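Local coordinates for PUM-HD domain-containing protein (Caenorhabditis elegans, PDB 7CGF) that binds RNA through a curved Pumilio-repeat domain, probably recognising target sites in mRNA 3' untranslated regions, and probably acts in development and differentiation, at residues D12-A20 / K39-F49. The protein carries 2 engineered substitutions. Residues are numbered along the deposited sequence; the frame is centred on the assembly and turned at random.
Sequences DDLLTRYRA and KFAKDQVGSRF. With nucleotides of chain B.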
loop_
_atom_site.group_PDB
_atom_site.type_symbol
_atom_site.label_atom_id
_atom_site.label_comp_id
_atom_site.label_asym_id
_atom_site.label_seq_id
_atom_site.Cartn_x
_atom_site.Cartn_y
_atom_site.Cartn_z
ATOM N N ASP A 12 -1.211 26.111 41.185
ATOM C CA ASP A 12 -0.910 25.562 39.865
ATOM C C ASP A 12 -0.673 24.053 39.943
ATOM O O ASP A 12 0.009 23.567 40.848
ATOM C CB ASP A 12 0.310 26.261 39.256
ATOM N N ASP A 13 -1.238 23.312 38.991
ATOM C CA ASP A 13 -1.104 21.864 38.996
ATOM C C ASP A 13 0.284 21.461 38.490
ATOM O O ASP A 13 1.100 22.293 38.076
ATOM C CB ASP A 13 -2.229 21.222 38.178
ATOM C CG ASP A 13 -2.085 21.450 36.678
ATOM O OD1 ASP A 13 -1.357 22.375 36.272
ATOM O OD2 ASP A 13 -2.721 20.707 35.902
ATOM N N LEU A 14 0.555 20.155 38.537
ATOM C CA LEU A 14 1.879 19.649 38.188
ATOM C C LEU A 14 2.269 20.016 36.759
ATOM O O LEU A 14 3.414 20.405 36.499
ATOM C CB LEU A 14 1.906 18.133 38.375
ATOM C CG LEU A 14 3.231 17.426 38.121
ATOM C CD1 LEU A 14 4.281 17.942 39.086
ATOM C CD2 LEU A 14 3.047 15.925 38.248
ATOM N N LEU A 15 1.332 19.897 35.816
ATOM C CA LEU A 15 1.675 20.121 34.414
ATOM C C LEU A 15 2.080 21.570 34.166
ATOM O O LEU A 15 3.081 21.836 33.495
ATOM C CB LEU A 15 0.507 19.724 33.510
ATOM C CG LEU A 15 0.740 20.023 32.030
ATOM C CD1 LEU A 15 1.913 19.192 31.488
ATOM C CD2 LEU A 15 -0.535 19.769 31.244
ATOM N N THR A 16 1.315 22.528 34.698
ATOM C CA THR A 16 1.677 23.928 34.487
ATOM C C THR A 16 2.992 24.259 35.178
ATOM O O THR A 16 3.827 24.986 34.625
ATOM C CB THR A 16 0.559 24.848 34.975
ATOM O OG1 THR A 16 0.377 24.682 36.386
ATOM C CG2 THR A 16 -0.724 24.501 34.279
ATOM N N ARG A 17 3.201 23.714 36.379
ATOM C CA ARG A 17 4.489 23.858 37.049
ATOM C C ARG A 17 5.617 23.293 36.192
ATOM O O ARG A 17 6.650 23.944 35.992
ATOM C CB ARG A 17 4.438 23.171 38.417
ATOM C CG ARG A 17 3.638 23.932 39.482
ATOM C CD ARG A 17 3.099 22.986 40.559
ATOM N NE ARG A 17 4.130 22.083 41.066
ATOM C CZ ARG A 17 3.885 20.890 41.603
ATOM N NH1 ARG A 17 2.636 20.447 41.706
ATOM N NH2 ARG A 17 4.889 20.139 42.038
ATOM N N TYR A 18 5.425 22.083 35.653
ATOM C CA TYR A 18 6.485 21.448 34.873
ATOM C C TYR A 18 6.737 22.185 33.563
ATOM O O TYR A 18 7.888 22.322 33.133
ATOM C CB TYR A 18 6.141 19.979 34.606
ATOM C CG TYR A 18 7.102 19.301 33.653
ATOM C CD1 TYR A 18 8.351 18.868 34.088
ATOM C CD2 TYR A 18 6.765 19.098 32.321
ATOM C CE1 TYR A 18 9.235 18.257 33.222
ATOM C CE2 TYR A 18 7.639 18.485 31.447
ATOM C CZ TYR A 18 8.873 18.067 31.901
ATOM O OH TYR A 18 9.745 17.462 31.034
ATOM N N ARG A 19 5.673 22.660 32.909
ATOM C CA ARG A 19 5.836 23.353 31.634
ATOM C C ARG A 19 6.602 24.661 31.792
ATOM O O ARG A 19 7.306 25.081 30.866
ATOM C CB ARG A 19 4.468 23.615 31.003
ATOM C CG ARG A 19 3.768 22.369 30.486
ATOM C CD ARG A 19 2.364 22.703 30.004
ATOM N NE ARG A 19 2.382 23.887 29.159
ATOM C CZ ARG A 19 2.627 23.875 27.852
ATOM N NH1 ARG A 19 2.867 22.735 27.225
ATOM N NH2 ARG A 19 2.639 25.009 27.169
ATOM N N ALA A 20 6.472 25.315 32.947
ATOM C CA ALA A 20 7.160 26.570 33.229
ATOM C C ALA A 20 8.673 26.396 33.175
ATOM O O ALA A 20 9.325 26.839 32.221
ATOM C CB ALA A 20 6.738 27.098 34.601
ATOM N N LYS A 39 -4.124 14.930 31.649
ATOM C CA LYS A 39 -3.689 16.266 31.255
ATOM C C LYS A 39 -2.305 16.229 30.617
ATOM O O LYS A 39 -2.071 16.874 29.584
ATOM C CB LYS A 39 -3.707 17.209 32.469
ATOM C CG LYS A 39 -5.081 17.734 32.837
ATOM C CD LYS A 39 -4.983 18.615 34.085
ATOM C CE LYS A 39 -6.321 18.785 34.804
ATOM N NZ LYS A 39 -7.294 19.577 33.999
ATOM N N PHE A 40 -1.379 15.455 31.196
ATOM C CA PHE A 40 -0.040 15.358 30.630
ATOM C C PHE A 40 -0.084 14.791 29.211
ATOM O O PHE A 40 0.556 15.330 28.301
ATOM C CB PHE A 40 0.848 14.485 31.518
ATOM C CG PHE A 40 1.721 15.269 32.468
ATOM C CD1 PHE A 40 1.231 15.722 33.676
ATOM C CD2 PHE A 40 3.042 15.526 32.143
ATOM C CE1 PHE A 40 2.048 16.436 34.550
ATOM C CE2 PHE A 40 3.866 16.240 33.012
ATOM C CZ PHE A 40 3.361 16.699 34.210
ATOM N N ALA A 41 -0.848 13.715 29.012
ATOM C CA ALA A 41 -0.798 12.991 27.742
ATOM C C ALA A 41 -1.425 13.791 26.608
ATOM O O ALA A 41 -1.039 13.607 25.441
ATOM C CB ALA A 41 -1.483 11.630 27.871
ATOM N N LYS A 42 -2.363 14.696 26.920
ATOM C CA LYS A 42 -2.981 15.536 25.897
ATOM C C LYS A 42 -2.227 16.835 25.647
ATOM O O LYS A 42 -2.680 17.651 24.830
ATOM C CB LYS A 42 -4.438 15.847 26.268
ATOM C CG LYS A 42 -5.267 14.596 26.367
ATOM C CD LYS A 42 -6.724 14.867 26.731
ATOM C CE LYS A 42 -7.450 15.607 25.631
ATOM N NZ LYS A 42 -8.862 15.880 26.037
ATOM N N ASP A 43 -1.109 17.043 26.335
ATOM C CA ASP A 43 -0.283 18.234 26.207
ATOM C C ASP A 43 0.961 17.910 25.393
ATOM O O ASP A 43 1.523 16.819 25.525
ATOM C CB ASP A 43 0.116 18.738 27.594
ATOM C CG ASP A 43 0.905 20.016 27.542
ATOM O OD1 ASP A 43 0.268 21.088 27.435
ATOM O OD2 ASP A 43 2.151 19.945 27.623
ATOM N N GLN A 44 1.376 18.854 24.544
ATOM C CA GLN A 44 2.523 18.622 23.661
ATOM C C GLN A 44 3.780 18.339 24.480
ATOM O O GLN A 44 4.509 17.368 24.221
ATOM C CB GLN A 44 2.704 19.841 22.748
ATOM C CG GLN A 44 4.005 19.933 21.975
ATOM C CD GLN A 44 4.020 18.985 20.830
ATOM O OE1 GLN A 44 3.862 19.378 19.672
ATOM N NE2 GLN A 44 4.177 17.701 21.139
ATOM N N VAL A 45 4.014 19.154 25.508
ATOM C CA VAL A 45 5.185 18.978 26.361
ATOM C C VAL A 45 5.028 17.754 27.248
ATOM O O VAL A 45 5.965 16.963 27.408
ATOM C CB VAL A 45 5.423 20.239 27.206
ATOM C CG1 VAL A 45 6.528 19.976 28.222
ATOM C CG2 VAL A 45 5.755 21.403 26.313
ATOM N N GLY A 46 3.854 17.600 27.870
ATOM C CA GLY A 46 3.647 16.483 28.775
ATOM C C GLY A 46 3.713 15.142 28.071
ATOM O O GLY A 46 4.220 14.164 28.621
ATOM N N SER A 47 3.166 15.069 26.861
ATOM C CA SER A 47 3.195 13.801 26.136
ATOM C C SER A 47 4.617 13.422 25.768
ATOM O O SER A 47 4.998 12.243 25.855
ATOM C CB SER A 47 2.324 13.890 24.894
ATOM O OG SER A 47 2.403 12.672 24.181
ATOM N N ARG A 48 5.419 14.416 25.392
ATOM C CA ARG A 48 6.820 14.154 25.083
ATOM C C ARG A 48 7.570 13.680 26.319
ATOM O O ARG A 48 8.385 12.751 26.236
ATOM C CB ARG A 48 7.463 15.406 24.481
ATOM C CG ARG A 48 7.132 15.587 23.009
ATOM C CD ARG A 48 7.704 16.881 22.427
ATOM N NE ARG A 48 7.547 16.886 20.981
ATOM C CZ ARG A 48 7.436 17.977 20.234
ATOM N NH1 ARG A 48 7.458 19.183 20.794
ATOM N NH2 ARG A 48 7.284 17.852 18.924
ATOM N N PHE A 49 7.267 14.266 27.482
ATOM C CA PHE A 49 7.846 13.771 28.731
ATOM C C PHE A 49 7.488 12.310 28.979
ATOM O O PHE A 49 8.364 11.488 29.269
ATOM C CB PHE A 49 7.393 14.628 29.914
ATOM C CG PHE A 49 7.827 14.072 31.236
ATOM C CD1 PHE A 49 9.152 14.176 31.632
ATOM C CD2 PHE A 49 6.940 13.404 32.051
ATOM C CE1 PHE A 49 9.572 13.649 32.833
ATOM C CE2 PHE A 49 7.354 12.867 33.256
ATOM C CZ PHE A 49 8.672 12.994 33.651
ATOM P P A B 8 2.253 16.233 11.927
ATOM O OP1 A B 8 1.982 17.573 11.337
ATOM O OP2 A B 8 3.435 15.386 11.583
ATOM O "O5'" A B 8 2.352 16.431 13.495
ATOM C "C5'" A B 8 1.417 17.233 14.196
ATOM C "C4'" A B 8 2.018 17.721 15.487
ATOM O "O4'" A B 8 2.330 16.575 16.336
ATOM C "C3'" A B 8 3.324 18.501 15.330
ATOM O "O3'" A B 8 3.368 19.512 16.336
ATOM C "C2'" A B 8 4.376 17.446 15.649
ATOM O "O2'" A B 8 5.628 17.965 16.058
ATOM C "C1'" A B 8 3.671 16.675 16.762
ATOM N N9 A B 8 4.194 15.327 17.020
ATOM C C8 A B 8 4.580 14.398 16.099
ATOM N N7 A B 8 5.031 13.283 16.636
ATOM C C5 A B 8 4.903 13.498 18.014
ATOM C C6 A B 8 5.196 12.716 19.139
ATOM N N6 A B 8 5.690 11.473 19.105
ATOM N N1 A B 8 4.954 13.256 20.356
ATOM C C2 A B 8 4.460 14.495 20.446
ATOM N N3 A B 8 4.145 15.314 19.456
ATOM C C4 A B 8 4.390 14.759 18.256
#
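Leu15 lays its CD1 methyl over the centre of one face of the Phe40 ring, 3.8 Å from the ring centroid and almost on its normal, a CH-pi contact. The CG of Leu15 stands opposite its backbone N (chi1 176°), which turns the branch toward segment 39-49: CD1 covers the ring while CD2 settles against Asp43 CB and the carbonyl of Lys39. A branched aliphatic suits this double task. Leu14 adds CD2 at 3.9 Å from Phe40 CE1, and Tyr18 brings CD2 up to Phe40 CE2. The far end of the tyrosine ring passes Val45 CG1 and reaches Phe49, the two aromatic planes inclined at 55°; its OH lies 3.4 Å from Phe49 CD1. Beside this apolar patch, Arg19 bends at chi3 and forms a salt bridge, NH1 meeting the syn lone pair of Asp43 OD2 at 2.9 Å, with guanidinium and carboxylate nearly perpendicular. Helix 14-20 packs on the N-terminal end of the Pumilio-repeat solenoid, crossing the segment 44-49 at 88°, with its Leu14 and Tyr18 also touching Met25 and Leu28. Asp43 is the N-cap of helix 44-56: its short carboxylate lets OD2 serve Arg19 and, through the anti lone pair, Gly46 N at 2.9 Å, and the helix N-terminus probably stabilises its charge. At Gly46 itself a CB would clash with Phe40 O. Replacing Asp43 by an alanine removes the carboxylate and would probably leave Gly46 N without its cap and Arg19 without its counter-charge, free to turn. Asp13 likewise caps helix 14-20, OD1 accepting from Thr16 N. Next to Asp43, Gln44 reaches adenosine A8 of chain B, NE2 donating to N3 at 2.9 Å, while Arg48 spreads its guanidinium beneath that amide nitrogen.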